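Local coordinates for protein AncCDT-1 (Synthetic construct, PDB 5T0W) that binds the amino acid arginine in the cleft of a periplasmic solute-binding protein fold and probably served as an ancestral transport receptor, at residues K82-M87 and A212-D217; M90-E95 and H206-F211. All blocks are in the same frame, centred on the assembly; numbering follows the deposited sequence.

Interaction 1 (K82-M87 and A212-D217); sequences KFDIVM and AIRKGD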
ATOM      1  N   LYS A  82     -10.373   5.824 -14.587  1.00 33.45           N
ATOM      2  CA  LYS A  82     -10.066   4.437 -14.952  1.00 33.58           C
ATOM      3  C   LYS A  82     -10.686   3.434 -13.989  1.00 31.79           C
ATOM      4  O   LYS A  82     -10.843   2.259 -14.322  1.00 32.27           O
ATOM      5  CB  LYS A  82      -8.558   4.215 -15.026  1.00 34.18           C
ATOM      6  CG  LYS A  82      -7.896   5.030 -16.128  1.00 36.39           C
ATOM      7  CD  LYS A  82      -7.028   4.155 -16.995  1.00 37.97           C
ATOM      8  CE  LYS A  82      -6.502   4.959 -18.170  1.00 40.28           C
ATOM      9  NZ  LYS A  82      -7.535   5.044 -19.252  1.00 42.20           N
ATOM     10  N   PHE A  83     -11.025   3.901 -12.794  1.00 29.78           N
ATOM     11  CA  PHE A  83     -11.735   3.096 -11.844  1.00 28.31           C
ATOM     12  C   PHE A  83     -12.359   4.030 -10.822  1.00 26.98           C
ATOM     13  O   PHE A  83     -12.105   5.221 -10.837  1.00 26.97           O
ATOM     14  CB  PHE A  83     -10.788   2.085 -11.172  1.00 27.61           C
ATOM     15  CG  PHE A  83      -9.486   2.680 -10.719  1.00 27.07           C
ATOM     16  CD1 PHE A  83      -9.438   3.498  -9.617  1.00 26.11           C
ATOM     17  CD2 PHE A  83      -8.305   2.405 -11.399  1.00 27.79           C
ATOM     18  CE1 PHE A  83      -8.244   4.047  -9.196  1.00 25.83           C
ATOM     19  CE2 PHE A  83      -7.104   2.955 -10.997  1.00 27.48           C
ATOM     20  CZ  PHE A  83      -7.074   3.783  -9.885  1.00 26.49           C
ATOM     21  N   ASP A  84     -13.138   3.472  -9.895  1.00 25.74           N
ATOM     22  CA  ASP A  84     -13.861   4.295  -8.920  1.00 24.83           C
ATOM     23  C   ASP A  84     -13.157   4.556  -7.632  1.00 23.42           C
ATOM     24  O   ASP A  84     -13.427   5.557  -7.000  1.00 23.35           O
ATOM     25  CB  ASP A  84     -15.170   3.617  -8.571  1.00 24.86           C
ATOM     26  CG  ASP A  84     -15.951   3.265  -9.778  1.00 26.00           C
ATOM     27  OD1 ASP A  84     -16.202   4.203 -10.580  1.00 26.89           O
ATOM     28  OD2 ASP A  84     -16.278   2.069  -9.923  1.00 26.14           O
ATOM     29  N   ILE A  85     -12.271   3.664  -7.215  1.00 22.49           N
ATOM     30  CA  ILE A  85     -11.710   3.751  -5.869  1.00 21.47           C
ATOM     31  C   ILE A  85     -10.371   3.050  -5.789  1.00 21.19           C
ATOM     32  O   ILE A  85     -10.188   1.972  -6.377  1.00 21.54           O
ATOM     33  CB  ILE A  85     -12.689   3.145  -4.832  1.00 21.10           C
ATOM     34  CG1 ILE A  85     -12.164   3.266  -3.400  1.00 20.44           C
ATOM     35  CG2 ILE A  85     -12.965   1.669  -5.123  1.00 21.36           C
ATOM     36  CD1 ILE A  85     -13.245   3.155  -2.353  1.00 20.39           C
ATOM     37  N   VAL A  86      -9.428   3.639  -5.056  1.00 20.75           N
ATOM     38  CA  VAL A  86      -8.101   3.012  -4.839  1.00 20.59           C
ATOM     39  C   VAL A  86      -8.128   2.186  -3.542  1.00 20.09           C
ATOM     40  O   VAL A  86      -8.391   2.722  -2.493  1.00 19.71           O
ATOM     41  CB  VAL A  86      -7.000   4.065  -4.734  1.00 20.59           C
ATOM     42  CG1 VAL A  86      -5.672   3.422  -4.459  1.00 20.53           C
ATOM     43  CG2 VAL A  86      -6.934   4.889  -5.999  1.00 21.35           C
ATOM     44  N   MET A  87      -7.879   0.892  -3.635  1.00 20.31           N
ATOM     45  CA  MET A  87      -7.731   0.052  -2.456  1.00 20.13           C
ATOM     46  C   MET A  87      -6.428  -0.735  -2.606  1.00 20.47           C
ATOM     47  O   MET A  87      -6.383  -1.777  -3.261  1.00 21.09           O
ATOM     48  CB  MET A  87      -8.922  -0.886  -2.297  1.00 20.41           C
ATOM     49  CG  MET A  87     -10.277  -0.198  -2.435  1.00 20.33           C
ATOM     50  SD  MET A  87     -11.792  -1.090  -1.984  1.00 20.74           S
ATOM     51  CE  MET A  87     -11.694  -1.530  -0.246  1.00 20.66           C
ATOM     52  N   ALA A 212      -8.853   5.849  -1.578  1.00 19.68           N
ATOM     53  CA  ALA A 212      -8.938   7.152  -2.271  1.00 20.22           C
ATOM     54  C   ALA A 212     -10.085   7.191  -3.252  1.00 20.09           C
ATOM     55  O   ALA A 212     -10.331   6.210  -3.916  1.00 20.03           O
ATOM     56  CB  ALA A 212      -7.643   7.441  -3.005  1.00 21.26           C
ATOM     57  N   ILE A 213     -10.758   8.331  -3.342  1.00 20.23           N
ATOM     58  CA  ILE A 213     -11.703   8.569  -4.416  1.00 20.43           C
ATOM     59  C   ILE A 213     -11.524   9.986  -4.964  1.00 21.53           C
ATOM     60  O   ILE A 213     -10.959  10.853  -4.285  1.00 21.91           O
ATOM     61  CB  ILE A 213     -13.160   8.398  -3.971  1.00 19.65           C
ATOM     62  CG1 ILE A 213     -13.545   9.488  -2.979  1.00 19.57           C
ATOM     63  CG2 ILE A 213     -13.384   7.028  -3.350  1.00 18.95           C
ATOM     64  CD1 ILE A 213     -15.045   9.624  -2.795  1.00 19.19           C
ATOM     65  N   ARG A 214     -12.042  10.233  -6.161  1.00 22.39           N
ATOM     66  CA  ARG A 214     -12.024  11.574  -6.722  1.00 23.77           C
ATOM     67  C   ARG A 214     -12.755  12.557  -5.814  1.00 23.91           C
ATOM     68  O   ARG A 214     -13.749  12.202  -5.173  1.00 22.96           O
ATOM     69  CB  ARG A 214     -12.705  11.606  -8.080  1.00 24.38           C
ATOM     70  CG  ARG A 214     -11.995  10.853  -9.147  1.00 25.02           C
ATOM     71  CD  ARG A 214     -12.764  11.011 -10.451  1.00 25.88           C
ATOM     72  NE  ARG A 214     -13.991  10.197 -10.516  1.00 25.01           N
ATOM     73  CZ  ARG A 214     -14.027   8.884 -10.742  1.00 24.63           C
ATOM     74  NH1 ARG A 214     -12.905   8.193 -10.900  1.00 24.97           N
ATOM     75  NH2 ARG A 214     -15.187   8.250 -10.790  1.00 24.09           N
ATOM     76  N   LYS A 215     -12.268  13.798  -5.799  1.00 25.51           N
ATOM     77  CA  LYS A 215     -12.956  14.927  -5.152  1.00 26.26           C
ATOM     78  C   LYS A 215     -14.353  15.130  -5.764  1.00 26.60           C
ATOM     79  O   LYS A 215     -14.640  14.679  -6.874  1.00 26.87           O
ATOM     80  CB  LYS A 215     -12.190  16.227  -5.354  1.00 28.02           C
ATOM     81  CG  LYS A 215     -10.744  16.228  -4.899  1.00 28.62           C
ATOM     82  CD  LYS A 215     -10.608  16.573  -3.430  1.00 28.43           C
ATOM     83  CE  LYS A 215      -9.179  16.993  -3.103  1.00 29.60           C
ATOM     84  NZ  LYS A 215      -9.110  17.587  -1.745  1.00 29.80           N
ATOM     85  N   GLY A 216     -15.214  15.803  -5.019  1.00 27.04           N
ATOM     86  CA  GLY A 216     -16.539  16.163  -5.498  1.00 27.68           C
ATOM     87  C   GLY A 216     -17.519  15.011  -5.581  1.00 27.01           C
ATOM     88  O   GLY A 216     -18.395  14.989  -6.457  1.00 27.42           O
ATOM     89  N   ASP A 217     -17.421  14.078  -4.638  1.00 26.59           N
ATOM     90  CA  ASP A 217     -18.291  12.900  -4.629  1.00 26.05           C
ATOM     91  C   ASP A 217     -18.587  12.463  -3.229  1.00 25.43           C
ATOM     92  O   ASP A 217     -18.338  11.310  -2.867  1.00 25.12           O
ATOM     93  CB  ASP A 217     -17.632  11.765  -5.392  1.00 25.96           C
ATOM     94  CG  ASP A 217     -18.626  10.785  -5.933  1.00 25.92           C
ATOM     95  OD1 ASP A 217     -19.767  10.667  -5.391  1.00 25.49           O
ATOM     96  OD2 ASP A 217     -18.255  10.121  -6.931  1.00 26.62           O
TER
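Val86 and Ala212 pair as an antiparallel, hydrogen-bonded bridge in the periplasmic binding protein fold of the family 3 solute-binding proteins, where strand 207-213 comes alongside strand 85-86, an edge strand of the parallel sheet it forms with 24-29 and 63-68. Val86 N gives a nearly straight bond to Ala212 O (3.0 Å), and Ala212 N returns a longer one to Val86 O at 3.3 Å, directed at a lone pair in the carbonyl plane. The same Ala212 carbonyl oxygen also receives a CA-H...O contact from Ile85 CA. On one face of the pair the CB atoms of Val86 and Ala212 meet at 3.8 Å. On the other, Ile85 turns CG1 away from its own backbone N (chi1 -178°) and meets CG2 of Ile213 at 4.0 Å; helix 218-233 covers both isoleucines, through Val224 on the first and through Leu220 and Leu221 on the second.

Beyond the bridge the strands part, and Arg214 spans the gap. Its chain bends at chi3 (-76°), bringing NH1 to Phe83 O, which sits at the edge of the guanidinium in its plane. NH1 also bonds Leu78 O and NH2 bonds Thr15 OG1, so helix 74-79 and the N-terminal helix 15-22 share this one group. A leucine in its place would probably leave the carbonyl oxygens of Phe83 and Leu78 without this donor and take away one of the positive charges near Asp84. Asp84 makes its salt bridge to Arg22 through OD2, which also accepts from Arg26 N; toward Arg214 its carboxylate is turned 65° from the guanidinium plane, with OD1 4.2 Å from NH2, too far for a salt bridge.

Interaction 2 (M90-E95 and H206-F211); sequences MTITPE and HEPLGF. With ARG (arginine), chain E.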
ATOM      1  N   MET A  90      -2.765   2.391   0.446  1.00 19.66           N
ATOM      2  CA  MET A  90      -2.405   3.768   0.257  1.00 19.68           C
ATOM      3  C   MET A  90      -2.390   4.607   1.536  1.00 19.62           C
ATOM      4  O   MET A  90      -3.389   4.785   2.205  1.00 19.47           O
ATOM      5  CB  MET A  90      -3.331   4.390  -0.740  1.00 19.67           C
ATOM      6  CG  MET A  90      -2.897   5.770  -1.131  1.00 20.00           C
ATOM      7  SD  MET A  90      -3.712   6.306  -2.598  1.00 20.39           S
ATOM      8  CE  MET A  90      -3.088   7.967  -2.681  1.00 21.04           C
ATOM      9  N   THR A  91      -1.215   5.105   1.874  1.00 19.93           N
ATOM     10  CA  THR A  91      -1.035   6.010   2.988  1.00 20.14           C
ATOM     11  C   THR A  91      -1.714   7.358   2.685  1.00 20.28           C
ATOM     12  O   THR A  91      -1.637   7.860   1.587  1.00 20.45           O
ATOM     13  CB  THR A  91       0.466   6.238   3.223  1.00 20.63           C
ATOM     14  OG1 THR A  91       1.097   4.994   3.525  1.00 20.70           O
ATOM     15  CG2 THR A  91       0.693   7.193   4.349  1.00 21.06           C
ATOM     16  N   ILE A  92      -2.393   7.915   3.698  1.00 20.42           N
ATOM     17  CA  ILE A  92      -2.995   9.257   3.629  1.00 20.86           C
ATOM     18  C   ILE A  92      -1.901  10.271   3.909  1.00 21.57           C
ATOM     19  O   ILE A  92      -1.291  10.224   4.941  1.00 21.85           O
ATOM     20  CB  ILE A  92      -4.140   9.446   4.660  1.00 21.00           C
ATOM     21  CG1 ILE A  92      -5.258   8.418   4.392  1.00 20.44           C
ATOM     22  CG2 ILE A  92      -4.713  10.848   4.589  1.00 21.70           C
ATOM     23  CD1 ILE A  92      -6.301   8.307   5.464  1.00 20.67           C
ATOM     24  N   THR A  93      -1.657  11.166   2.962  1.00 22.07           N
ATOM     25  CA  THR A  93      -0.688  12.215   3.153  1.00 23.10           C
ATOM     26  C   THR A  93      -1.277  13.561   2.780  1.00 24.19           C
ATOM     27  O   THR A  93      -2.235  13.628   1.998  1.00 24.09           O
ATOM     28  CB  THR A  93       0.599  11.988   2.324  1.00 23.24           C
ATOM     29  OG1 THR A  93       0.330  12.158   0.926  1.00 23.39           O
ATOM     30  CG2 THR A  93       1.204  10.617   2.602  1.00 22.55           C
ATOM     31  N   PRO A  94      -0.708  14.645   3.323  1.00 25.58           N
ATOM     32  CA  PRO A  94      -1.199  15.992   2.983  1.00 27.09           C
ATOM     33  C   PRO A  94      -1.126  16.240   1.484  1.00 28.08           C
ATOM     34  O   PRO A  94      -2.113  16.651   0.863  1.00 28.51           O
ATOM     35  CB  PRO A  94      -0.240  16.910   3.723  1.00 28.13           C
ATOM     36  CG  PRO A  94       0.297  16.083   4.841  1.00 27.44           C
ATOM     37  CD  PRO A  94       0.382  14.684   4.298  1.00 25.97           C
ATOM     38  N   GLU A  95       0.020  15.935   0.894  1.00 28.97           N
ATOM     39  CA  GLU A  95       0.221  16.176  -0.545  1.00 30.45           C
ATOM     40  C   GLU A  95      -0.844  15.457  -1.386  1.00 29.59           C
ATOM     41  O   GLU A  95      -1.371  16.028  -2.319  1.00 30.13           O
ATOM     42  CB  GLU A  95       1.645  15.755  -0.965  1.00 31.47           C
ATOM     43  CG  GLU A  95       2.348  16.709  -1.935  1.00 34.20           C
ATOM     44  CD  GLU A  95       3.571  16.059  -2.651  1.00 35.34           C
ATOM     45  OE1 GLU A  95       4.084  15.008  -2.172  1.00 34.93           O
ATOM     46  OE2 GLU A  95       4.000  16.585  -3.715  1.00 37.26           O
ATOM     47  N   HIS A 206       4.401   6.402  12.286  1.00 39.14           N
ATOM     48  CA  HIS A 206       3.306   5.572  11.737  1.00 35.67           C
ATOM     49  C   HIS A 206       2.331   6.459  11.054  1.00 33.64           C
ATOM     50  O   HIS A 206       2.232   7.655  11.378  1.00 35.02           O
ATOM     51  CB  HIS A 206       2.525   4.783  12.805  1.00 34.95           C
ATOM     52  CG  HIS A 206       2.974   3.367  12.925  1.00 34.78           C
ATOM     53  ND1 HIS A 206       2.192   2.287  12.556  1.00 33.70           N
ATOM     54  CD2 HIS A 206       4.176   2.862  13.283  1.00 35.84           C
ATOM     55  CE1 HIS A 206       2.891   1.175  12.710  1.00 34.24           C
ATOM     56  NE2 HIS A 206       4.094   1.494  13.154  1.00 35.55           N
ATOM     57  N   GLU A 207       1.618   5.912  10.086  1.00 30.85           N
ATOM     58  CA  GLU A 207       0.633   6.717   9.351  1.00 29.13           C
ATOM     59  C   GLU A 207      -0.585   5.878   8.931  1.00 26.70           C
ATOM     60  O   GLU A 207      -0.430   4.694   8.636  1.00 26.09           O
ATOM     61  CB  GLU A 207       1.332   7.288   8.114  1.00 29.74           C
ATOM     62  CG  GLU A 207       2.365   8.367   8.401  1.00 31.44           C
ATOM     63  CD  GLU A 207       1.763   9.705   8.843  1.00 32.03           C
ATOM     64  OE1 GLU A 207       0.621  10.037   8.455  1.00 31.20           O
ATOM     65  OE2 GLU A 207       2.450  10.465   9.571  1.00 33.51           O
ATOM     66  N   PRO A 208      -1.782   6.502   8.891  1.00 25.17           N
ATOM     67  CA  PRO A 208      -3.001   5.818   8.473  1.00 23.63           C
ATOM     68  C   PRO A 208      -3.014   5.540   6.979  1.00 22.84           C
ATOM     69  O   PRO A 208      -2.532   6.345   6.191  1.00 23.29           O
ATOM     70  CB  PRO A 208      -4.093   6.831   8.794  1.00 23.44           C
ATOM     71  CG  PRO A 208      -3.438   8.135   8.540  1.00 24.39           C
ATOM     72  CD  PRO A 208      -2.004   7.953   8.966  1.00 25.48           C
ATOM     73  N   LEU A 209      -3.545   4.383   6.607  1.00 21.86           N
ATOM     74  CA  LEU A 209      -3.877   4.091   5.214  1.00 21.25           C
ATOM     75  C   LEU A 209      -5.343   4.412   5.027  1.00 20.35           C
ATOM     76  O   LEU A 209      -6.143   4.307   5.976  1.00 20.01           O
ATOM     77  CB  LEU A 209      -3.638   2.626   4.910  1.00 21.20           C
ATOM     78  CG  LEU A 209      -2.318   2.029   5.368  1.00 21.97           C
ATOM     79  CD1 LEU A 209      -2.190   0.577   4.939  1.00 22.12           C
ATOM     80  CD2 LEU A 209      -1.149   2.820   4.804  1.00 22.75           C
ATOM     81  N   GLY A 210      -5.705   4.781   3.813  1.00 20.12           N
ATOM     82  CA  GLY A 210      -7.112   4.968   3.437  1.00 19.44           C
ATOM     83  C   GLY A 210      -7.387   4.505   2.020  1.00 19.34           C
ATOM     84  O   GLY A 210      -6.469   4.247   1.251  1.00 19.86           O
ATOM     85  N   PHE A 211      -8.668   4.473   1.665  1.00 18.83           N
ATOM     86  CA  PHE A 211      -9.101   4.323   0.282  1.00 18.87           C
ATOM     87  C   PHE A 211      -9.364   5.668  -0.364  1.00 19.09           C
ATOM     88  O   PHE A 211     -10.035   6.519   0.206  1.00 18.88           O
ATOM     89  CB  PHE A 211     -10.367   3.508   0.235  1.00 18.40           C
ATOM     90  CG  PHE A 211     -10.271   2.259   1.013  1.00 18.36           C
ATOM     91  CD1 PHE A 211      -9.258   1.347   0.741  1.00 18.83           C
ATOM     92  CD2 PHE A 211     -11.168   1.986   2.023  1.00 18.05           C
ATOM     93  CE1 PHE A 211      -9.168   0.178   1.466  1.00 18.98           C
ATOM     94  CE2 PHE A 211     -11.093   0.824   2.738  1.00 18.24           C
ATOM     95  CZ  PHE A 211     -10.086  -0.076   2.477  1.00 18.70           C
TER
HETATM   96  N   ARG E 301       1.835   2.789   1.763  1.00  7.68           N
HETATM   97  CA  ARG E 301       2.784   3.299   0.764  1.00  7.57           C
HETATM   98  C   ARG E 301       2.126   4.417   0.047  1.00  7.46           C
HETATM   99  O   ARG E 301       2.835   5.172  -0.618  1.00  7.30           O
HETATM  100  CB  ARG E 301       3.142   2.232  -0.228  1.00  7.80           C
HETATM  101  CG  ARG E 301       1.953   1.825  -1.050  1.00  8.38           C
HETATM  102  CD  ARG E 301       2.356   0.927  -2.217  1.00  8.75           C
HETATM  103  NE  ARG E 301       1.233   0.084  -2.595  1.00  9.10           N
HETATM  104  CZ  ARG E 301       1.232  -0.718  -3.648  1.00  9.46           C
HETATM  105  NH1 ARG E 301       0.166  -1.484  -3.910  1.00  9.40           N
HETATM  106  NH2 ARG E 301       2.301  -0.766  -4.432  1.00  9.64           N
HETATM  107  OXT ARG E 301       0.888   4.554   0.113  1.00  7.36           O
HETATM  108  O   HOH W   1      -5.743   1.612   0.067  1.00  4.52           O
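Thr91 lies against Leu209 with their CA atoms 4.1 Å apart, where the loop running into helix 94-97 is bridged to strand 207-213 beside the bound arginine. Two backbone bonds flank this pair. Gly210 N reaches Met90 O at 2.8 Å, nearly end-on to the carbonyl, and Ile92 N bonds Pro208 O at 2.9 Å and 175° at the hydrogen. A water joins Met90 N to Gly210 O.

From Thr91 CB the side chain splits. CB itself lies 3.6 Å from OXT of the bound arginine. With chi1 at -60°, OG1 sits beside its own backbone N, where it accepts from the ligand's N at 2.9 Å and touches CD2 of Leu209. The other branch, CG2, anti to the backbone N, packs on Glu207 CB and Pro208 O. Ile92 points its side chain toward the strand, with CG1 3.7 Å from Gly210 N and CB on Pro208 CG.

Thr91 N donates to OXT of the ligand (2.8 Å), so one residue reads both the carboxylate and the amino group. The Thr91 carbonyl in turn accepts from Arg96, which also bonds the ligand. Recognition here uses the alpha-amino and carboxylate groups common to amino acids, with the backbone bridge probably fixing the donor and the acceptor together.

Both contacts draw on strand 207-213: interaction 2 takes 207-211 and interaction 1 Ala212 and Ile213, while the other partners, 82-87 and 90-95, follow one another closely in the chain. Their centres are 14 Å apart, and they touch directly. Phe211 supplies most of the junction, with CB 3.5 Å from Val86 O and CZ 3.5 Å from Met87 CE; Met90 SD packs on Ala212 CB at 4.1 Å. Interaction 2 grips the ligand through Thr91, whereas the Val86 side chain of interaction 1 stays about 8 Å from it. Ser88 and Gly89 bond the arginine too, and the strand is bonded to the chain on either side of them, at Val86 and at Met90 and Ile92, probably holding this pocket-lining run in place.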